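PDB 5M41: nigritoxine from Vibrio nigripulchritudo, which is a bacterial toxin acting on crustaceans and insects, built on a fold that was new when its structure was solved. Local coordinates for residues A[293-298]-A[341-346]; A[333-338]-A[394-399]. All coordinates share one frame; numbering follows the deposited sequence.

Overall arrangement
Both contacts involve the same antiparallel sheet in the middle of the chain, with their centres about 9 Å apart and each centre about 11 Å from that of the whole chain. Along the sequence their segments alternate: 293-298, 333-338, 341-346, then 394-399. Contact 1 lies between two strands of the sheet, 293-296 and 340-348; contact 2 sets the end of strand 328-336 against the end of helix 386-396. Strands 328-336 and 340-348 are consecutive neighbours in the sheet, probably joined here by a hydrogen bond from Val-342 N to Ala-334 O. Ala-396 touches Ala-297 and Ile-341 as well as Ala-335, so one helix end touches strand 328-336, strand 340-348 and the loop that follows strand 293-296.

Contact 1: residues A[293-298]-A[341-346]; sequences LLMSAS and IVAKLS
Leu-293 N donates to Ala-343 O over 2.8 Å, an almost straight bond (174° at the hydrogen) that lies in the carbonyl plane. The return bond, Ala-343 N to Leu-293 O, completes a hydrogen-bonded antiparallel pair, and Val-342 CA adds a CA-H...O contact of 3.4 Å to the same Leu-293 O. Two residues further on, Met-295 and Ile-341 form the second such pair, with N-H...O bonds in both directions. The non-hydrogen-bonded pair between them, Leu-294 with Val-342, brings the two backbones to 4.4 Å between CA atoms.

On the face carrying Leu-293, Met-295, Ile-341 and Ala-343, the thioether chain of Met-295 bends at its last torsion (chi3 -78°), bringing CE to 3.9 Å from Ala-343 CB, a diagonal contact that skips the paired residue. Beyond the strand end, Ala-297 CB rests against the ethyl branch of Ile-341, 3.8 Å from CG1. On the other face, Leu-294 reaches across with one methyl, CD1 lying 4.2 Å from Val-342 CB.

Helix 302-319 packs against the first face through Leu-313, which touches Ala-343, while Ala-396 of helix 386-396 meets Ala-297 and Ile-341. Helix 444-457 lies on the Leu-294 and Val-342 side, and strand 328-336 continues the sheet along the far edge of strand 340-348.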
loop_
_atom_site.group_PDB
_atom_site.type_symbol
_atom_site.label_atom_id
_atom_site.label_comp_id
_atom_site.label_asym_id
_atom_site.label_seq_id
_atom_site.Cartn_x
_atom_site.Cartn_y
_atom_site.Cartn_z
ATOM N N LEU A 293 -10.555 5.900 -8.228
ATOM C CA LEU A 293 -11.076 4.914 -9.189
ATOM C C LEU A 293 -11.230 3.543 -8.545
ATOM O O LEU A 293 -10.237 2.894 -8.208
ATOM C CB LEU A 293 -10.192 4.820 -10.442
ATOM C CG LEU A 293 -10.507 3.829 -11.573
ATOM C CD1 LEU A 293 -11.894 4.046 -12.183
ATOM C CD2 LEU A 293 -9.440 3.957 -12.654
ATOM N N LEU A 294 -12.477 3.109 -8.382
ATOM C CA LEU A 294 -12.774 1.830 -7.748
ATOM C C LEU A 294 -12.864 0.776 -8.832
ATOM O O LEU A 294 -13.567 0.971 -9.814
ATOM C CB LEU A 294 -14.107 1.896 -6.978
ATOM C CG LEU A 294 -14.417 0.625 -6.164
ATOM C CD1 LEU A 294 -13.291 0.268 -5.191
ATOM C CD2 LEU A 294 -15.751 0.725 -5.444
ATOM N N MET A 295 -12.161 -0.339 -8.663
ATOM C CA MET A 295 -12.151 -1.386 -9.681
ATOM C C MET A 295 -12.256 -2.759 -9.039
ATOM O O MET A 295 -12.030 -2.910 -7.833
ATOM C CB MET A 295 -10.853 -1.325 -10.482
ATOM C CG MET A 295 -10.634 -0.025 -11.234
ATOM S SD MET A 295 -8.940 0.136 -11.832
ATOM C CE MET A 295 -8.036 0.623 -10.369
ATOM N N SER A 296 -12.562 -3.759 -9.855
ATOM C CA SER A 296 -12.599 -5.138 -9.400
ATOM C C SER A 296 -11.203 -5.735 -9.501
ATOM O O SER A 296 -10.512 -5.524 -10.487
ATOM C CB SER A 296 -13.572 -5.948 -10.263
ATOM O OG SER A 296 -13.546 -7.317 -9.890
ATOM N N ALA A 297 -10.783 -6.469 -8.477
ATOM C CA ALA A 297 -9.496 -7.160 -8.520
ATOM C C ALA A 297 -9.653 -8.629 -8.941
ATOM O O ALA A 297 -8.686 -9.377 -8.943
ATOM C CB ALA A 297 -8.772 -7.049 -7.178
ATOM N N SER A 298 -10.865 -9.032 -9.314
ATOM C CA SER A 298 -11.133 -10.427 -9.672
ATOM C C SER A 298 -11.619 -10.553 -11.103
ATOM O O SER A 298 -11.994 -9.566 -11.723
ATOM C CB SER A 298 -12.163 -11.043 -8.729
ATOM O OG SER A 298 -13.468 -10.610 -9.069
ATOM N N ILE A 341 -10.178 -3.068 -5.596
ATOM C CA ILE A 341 -8.988 -2.228 -5.416
ATOM C C ILE A 341 -9.361 -0.803 -5.790
ATOM O O ILE A 341 -10.005 -0.578 -6.801
ATOM C CB ILE A 341 -7.799 -2.659 -6.310
ATOM C CG1 ILE A 341 -7.180 -3.937 -5.774
ATOM C CG2 ILE A 341 -6.691 -1.601 -6.283
ATOM C CD1 ILE A 341 -5.985 -4.421 -6.579
ATOM N N VAL A 342 -8.971 0.156 -4.957
ATOM C CA VAL A 342 -9.135 1.558 -5.306
ATOM C C VAL A 342 -7.771 2.143 -5.706
ATOM O O VAL A 342 -6.759 1.883 -5.040
ATOM C CB VAL A 342 -9.831 2.363 -4.175
ATOM C CG1 VAL A 342 -8.968 2.446 -2.925
ATOM C CG2 VAL A 342 -10.246 3.752 -4.652
ATOM N N ALA A 343 -7.740 2.877 -6.817
ATOM C CA ALA A 343 -6.583 3.706 -7.152
ATOM C C ALA A 343 -6.921 5.123 -6.737
ATOM O O ALA A 343 -8.043 5.596 -6.974
ATOM C CB ALA A 343 -6.280 3.661 -8.639
ATOM N N LYS A 344 -5.956 5.785 -6.109
ATOM C CA LYS A 344 -6.126 7.137 -5.635
ATOM C C LYS A 344 -4.766 7.810 -5.574
ATOM O O LYS A 344 -3.814 7.218 -5.059
ATOM C CB LYS A 344 -6.752 7.111 -4.232
ATOM C CG LYS A 344 -7.263 8.452 -3.738
ATOM C CD LYS A 344 -8.349 8.294 -2.662
ATOM C CE LYS A 344 -8.991 9.648 -2.307
ATOM N NZ LYS A 344 -10.428 9.473 -1.875
ATOM N N LEU A 345 -4.689 9.046 -6.073
ATOM C CA LEU A 345 -3.459 9.837 -6.086
ATOM C C LEU A 345 -3.469 10.769 -4.898
ATOM O O LEU A 345 -4.537 11.285 -4.525
ATOM C CB LEU A 345 -3.385 10.721 -7.336
ATOM C CG LEU A 345 -3.388 9.983 -8.662
ATOM C CD1 LEU A 345 -3.565 10.980 -9.796
ATOM C CD2 LEU A 345 -2.099 9.181 -8.825
ATOM N N SER A 346 -2.285 10.978 -4.315
ATOM C CA SER A 346 -2.089 11.980 -3.291
ATOM C C SER A 346 -0.883 12.788 -3.703
ATOM O O SER A 346 0.055 12.258 -4.286
ATOM C CB SER A 346 -1.804 11.353 -1.929
ATOM O OG SER A 346 -2.889 10.590 -1.428
#

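Contact 2: residues A[333-338]-A[394-399]; sequences LAAIPG and SVASSS
Ala-396, in the last turn of helix 386-396, turns its methyl toward Ala-335 near the end of strand 328-336, and the two CB atoms meet at 3.9 Å. With one carbon on each side, the helix end and the strand come close: the CA atoms of Ala-335 and Ala-396 are 5.6 Å apart. Ala-396 O accepts from Ser-399 N over 3.1 Å, and a water 2.9 Å from Ala-396 O lies equally close to Ile-336 O; with other acceptors also in its reach, it may not serve both carbonyls at once.

Ser-397 is the first residue to leave helical geometry, and here the chain swings from the helix into the loop beside the turn that joins strands 328-336 and 340-348. The contact is thus a helix C-terminus packed against a beta hairpin, near its connection.

At Ser-399 the chain meets the hairpin turn again. Gly-338 N donates to Ser-399 O over 3.0 Å, in the carbonyl plane but somewhat bent at the hydrogen (147°). Beside it, a backbone hydrogen bond between Ser-399 and Gly-339 also ties the loop to the turn. Gly-338 adopts a positive phi of 104°, at which a CB would press against the carbonyl oxygen of Pro-337. The hydroxyl OG of Ser-399 stands anti to the backbone N (chi1 177°), where it accepts a hydrogen bond from Gly-402 N in the following loop.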
loop_
_atom_site.group_PDB
_atom_site.type_symbol
_atom_site.label_atom_id
_atom_site.label_comp_id
_atom_site.label_asym_id
_atom_site.label_seq_id
_atom_site.Cartn_x
_atom_site.Cartn_y
_atom_site.Cartn_z
ATOM N N LEU A 333 -2.574 2.016 -4.506
ATOM C CA LEU A 333 -3.427 0.948 -4.966
ATOM C C LEU A 333 -3.769 0.176 -3.714
ATOM O O LEU A 333 -2.919 -0.525 -3.138
ATOM C CB LEU A 333 -2.695 0.104 -6.001
ATOM C CG LEU A 333 -2.256 0.875 -7.255
ATOM C CD1 LEU A 333 -1.266 0.054 -8.055
ATOM C CD2 LEU A 333 -3.462 1.244 -8.115
ATOM N N ALA A 334 -5.003 0.360 -3.259
ATOM C CA ALA A 334 -5.438 -0.147 -1.968
ATOM C C ALA A 334 -6.529 -1.157 -2.176
ATOM O O ALA A 334 -7.524 -0.864 -2.826
ATOM C CB ALA A 334 -5.945 0.988 -1.093
ATOM N N ALA A 335 -6.346 -2.347 -1.616
ATOM C CA ALA A 335 -7.393 -3.344 -1.589
ATOM C C ALA A 335 -8.592 -2.805 -0.809
ATOM O O ALA A 335 -8.452 -1.960 0.098
ATOM C CB ALA A 335 -6.894 -4.623 -0.968
ATOM N N ILE A 336 -9.764 -3.282 -1.196
ATOM C CA ILE A 336 -11.039 -2.861 -0.615
ATOM C C ILE A 336 -11.857 -4.139 -0.325
ATOM O O ILE A 336 -11.881 -5.043 -1.153
ATOM C CB ILE A 336 -11.791 -1.916 -1.603
ATOM C CG1 ILE A 336 -11.090 -0.535 -1.726
ATOM C CG2 ILE A 336 -13.260 -1.752 -1.237
ATOM C CD1 ILE A 336 -10.975 0.257 -0.424
ATOM N N PRO A 337 -12.520 -4.222 0.845
ATOM C CA PRO A 337 -13.298 -5.430 1.165
ATOM C C PRO A 337 -14.210 -5.855 0.013
ATOM O O PRO A 337 -14.900 -5.020 -0.591
ATOM C CB PRO A 337 -14.140 -5.006 2.374
ATOM C CG PRO A 337 -13.405 -3.872 2.986
ATOM C CD PRO A 337 -12.647 -3.185 1.886
ATOM N N GLY A 338 -14.163 -7.138 -0.320
ATOM C CA GLY A 338 -15.006 -7.665 -1.375
ATOM C C GLY A 338 -14.255 -7.911 -2.663
ATOM O O GLY A 338 -14.863 -8.005 -3.714
ATOM N N SER A 394 -3.352 -10.191 -7.585
ATOM C CA SER A 394 -3.534 -11.616 -7.286
ATOM C C SER A 394 -3.884 -11.887 -5.823
ATOM O O SER A 394 -4.595 -12.851 -5.531
ATOM C CB SER A 394 -2.317 -12.449 -7.691
ATOM O OG SER A 394 -1.223 -12.228 -6.812
ATOM N N VAL A 395 -3.389 -11.065 -4.899
ATOM C CA VAL A 395 -3.743 -11.280 -3.485
ATOM C C VAL A 395 -4.955 -10.452 -3.027
ATOM O O VAL A 395 -5.614 -10.817 -2.052
ATOM C CB VAL A 395 -2.542 -11.138 -2.510
ATOM C CG1 VAL A 395 -1.472 -12.196 -2.800
ATOM C CG2 VAL A 395 -1.958 -9.733 -2.567
ATOM N N ALA A 396 -5.270 -9.357 -3.722
ATOM C CA ALA A 396 -6.510 -8.609 -3.424
ATOM C C ALA A 396 -7.728 -9.285 -4.054
ATOM O O ALA A 396 -8.861 -9.100 -3.606
ATOM C CB ALA A 396 -6.416 -7.177 -3.902
ATOM N N SER A 397 -7.451 -10.073 -5.086
ATOM C CA SER A 397 -8.413 -10.759 -5.935
ATOM C C SER A 397 -9.759 -11.136 -5.313
ATOM O O SER A 397 -10.827 -10.861 -5.882
ATOM C CB SER A 397 -7.760 -12.023 -6.486
ATOM O OG SER A 397 -8.746 -12.816 -7.065
ATOM N N SER A 398 -9.713 -11.796 -4.170
ATOM C CA SER A 398 -10.936 -12.272 -3.566
ATOM C C SER A 398 -10.811 -12.170 -2.046
ATOM O O SER A 398 -11.177 -13.095 -1.315
ATOM C CB SER A 398 -11.170 -13.714 -4.001
ATOM O OG SER A 398 -10.075 -14.505 -3.561
ATOM N N SER A 399 -10.271 -11.038 -1.596
ATOM C CA SER A 399 -10.118 -10.729 -0.176
ATOM C C SER A 399 -11.417 -10.183 0.433
ATOM O O SER A 399 -11.915 -9.137 0.015
ATOM C CB SER A 399 -9.023 -9.689 0.011
ATOM O OG SER A 399 -8.907 -9.332 1.372
HETATM O O HOH W 1 -9.759 -6.911 -1.963
#